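PDB 1YQH: IG hypothetical 16092 from Bacillus cereus ATCC 14579, which is of unknown function but belongs to the UPF0045 (thiamine-binding protein) family and may bind thiamine or a related compound. Local coordinates for residues G89-I92 with D93-V96. Numbering follows the deposited sequence.
Sequences GVTI and DEKV
Thr-91 and Glu-94 form a capping box, in which the N-cap residue and the third residue after it (N3) trade side-chain-to-backbone hydrogen bonds; here it opens helix 92-96, after the loop that follows strand 75-84. Glu-94 can be followed outward. Glu-94 CB lies 3.4 Å from Thr-91 OG1, the same hydroxyl oxygen that accepts from Glu-94 N at 3.2 Å. Next, Glu-94 CG passes 3.5 Å from Thr-91 O, and the extended chain (chi2 178°) then runs back over the loop, crossing the Val-90 side chain at about a right angle, with Glu-94 CD 3.9 Å from Val-90 CG2. At the tip, Glu-94 OE1 accepts from Thr-91 N at 3.1 Å, on its anti side and 32° out of the carboxylate plane, completing the box. A water donates to this oxygen and to Gly-89 O, while Glu-94 OE2 forms a salt bridge with Arg-85 and a hydrogen bond with Tyr-24 of the second subunit, so both carboxylate oxygens are engaged, which probably limits rotation of the group. Glu-94 thus also links the helix start to the second subunit. Beyond it, Ile-92 and Val-96 lie side by side through their CG2 atoms. Ile-92 O serves two donors: Val-96 N at 3.1 Å, nearly in line with the carbonyl bond, and Lys-95 N at 3.0 Å, standing 54° out of the carbonyl plane.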
ATOM      1  N   GLY A  89      20.885   5.726   6.153  1.00 11.51           N
ATOM      2  CA  GLY A  89      19.707   5.443   6.980  1.00 11.62           C
ATOM      3  C   GLY A  89      18.635   6.497   6.816  1.00 12.00           C
ATOM      4  O   GLY A  89      18.877   7.569   6.249  1.00 11.92           O
ATOM      5  N   VAL A  90      17.444   6.185   7.309  1.00 11.91           N
ATOM      6  CA  VAL A  90      16.320   7.122   7.284  1.00 13.68           C
ATOM      7  C   VAL A  90      15.572   6.981   8.612  1.00 13.60           C
ATOM      8  O   VAL A  90      15.418   5.872   9.130  1.00 13.68           O
ATOM      9  CB  VAL A  90      15.393   6.878   6.064  1.00 14.29           C
ATOM     10  CG1 VAL A  90      14.925   5.440   6.020  1.00 15.79           C
ATOM     11  CG2 VAL A  90      14.209   7.875   6.044  1.00 15.12           C
ATOM     12  N   THR A  91      15.131   8.115   9.150  1.00 13.29           N
ATOM     13  CA  THR A  91      14.501   8.180  10.463  1.00 13.44           C
ATOM     14  C   THR A  91      13.125   8.826  10.391  1.00 12.97           C
ATOM     15  O   THR A  91      12.806   9.546   9.439  1.00 12.47           O
ATOM     16  CB  THR A  91      15.356   8.989  11.472  1.00 13.95           C
ATOM     17  OG1 THR A  91      15.515  10.329  10.991  1.00 16.21           O
ATOM     18  CG2 THR A  91      16.726   8.330  11.674  1.00 15.97           C
ATOM     19  N   ILE A  92      12.314   8.569  11.414  1.00 12.21           N
ATOM     20  CA  ILE A  92      11.013   9.202  11.522  1.00 12.19           C
ATOM     21  C   ILE A  92      11.188  10.724  11.605  1.00 12.59           C
ATOM     22  O   ILE A  92      10.532  11.486  10.888  1.00 12.44           O
ATOM     23  CB  ILE A  92      10.249   8.684  12.752  1.00 11.53           C
ATOM     24  CG1 ILE A  92       9.865   7.209  12.539  1.00 11.72           C
ATOM     25  CG2 ILE A  92       9.008   9.564  13.024  1.00 11.03           C
ATOM     26  CD1 ILE A  92       9.303   6.469  13.783  1.00 12.09           C
ATOM     27  N   ASP A  93      12.088  11.152  12.478  1.00 13.67           N
ATOM     28  CA  ASP A  93      12.253  12.583  12.742  1.00 14.93           C
ATOM     29  C   ASP A  93      12.619  13.374  11.490  1.00 15.56           C
ATOM     30  O   ASP A  93      12.127  14.476  11.296  1.00 14.91           O
ATOM     31  CB  ASP A  93      13.253  12.813  13.873  1.00 15.56           C
ATOM     32  CG  ASP A  93      12.700  12.400  15.229  1.00 17.70           C
ATOM     33  OD1 ASP A  93      11.479  12.199  15.345  1.00 20.49           O
ATOM     34  OD2 ASP A  93      13.484  12.291  16.199  1.00 22.20           O
ATOM     35  N   GLU A  94      13.449  12.803  10.615  1.00 16.34           N
ATOM     36  CA  GLU A  94      13.862  13.552   9.436  1.00 17.83           C
ATOM     37  C   GLU A  94      12.682  13.794   8.498  1.00 18.31           C
ATOM     38  O   GLU A  94      12.648  14.798   7.791  1.00 18.77           O
ATOM     39  CB  GLU A  94      15.019  12.860   8.719  1.00 18.51           C
ATOM     40  CG  GLU A  94      14.605  11.944   7.617  1.00 20.35           C
ATOM     41  CD  GLU A  94      15.800  11.347   6.923  1.00 23.39           C
ATOM     42  OE1 GLU A  94      16.426  10.443   7.510  1.00 24.81           O
ATOM     43  OE2 GLU A  94      16.103  11.791   5.798  1.00 24.74           O
ATOM     44  N   LYS A  95      11.708  12.888   8.517  1.00 18.34           N
ATOM     45  CA  LYS A  95      10.556  13.000   7.627  1.00 18.47           C
ATOM     46  C   LYS A  95       9.414  13.853   8.177  1.00 18.40           C
ATOM     47  O   LYS A  95       8.679  14.459   7.397  1.00 19.28           O
ATOM     48  CB  LYS A  95      10.076  11.611   7.201  1.00 18.50           C
ATOM     49  CG  LYS A  95      11.216  10.823   6.528  1.00 19.45           C
ATOM     50  CD  LYS A  95      10.753   9.586   5.810  1.00 20.33           C
ATOM     51  CE  LYS A  95      10.124   9.917   4.479  1.00 20.43           C
ATOM     52  NZ  LYS A  95       9.390   8.716   3.976  1.00 19.10           N
ATOM     53  N   VAL A  96       9.286  13.944   9.500  1.00 17.43           N
ATOM     54  CA  VAL A  96       8.120  14.625  10.091  1.00 17.42           C
ATOM     55  C   VAL A  96       8.403  15.947  10.813  1.00 17.21           C
ATOM     56  O   VAL A  96       7.467  16.651  11.163  1.00 16.36           O
ATOM     57  CB  VAL A  96       7.321  13.702  11.064  1.00 17.15           C
ATOM     58  CG1 VAL A  96       6.926  12.410  10.379  1.00 17.71           C
ATOM     59  CG2 VAL A  96       8.110  13.432  12.347  1.00 17.65           C
TER
HETATM   60  O   HOH W   1      18.887  10.291   7.688  1.00 34.02           O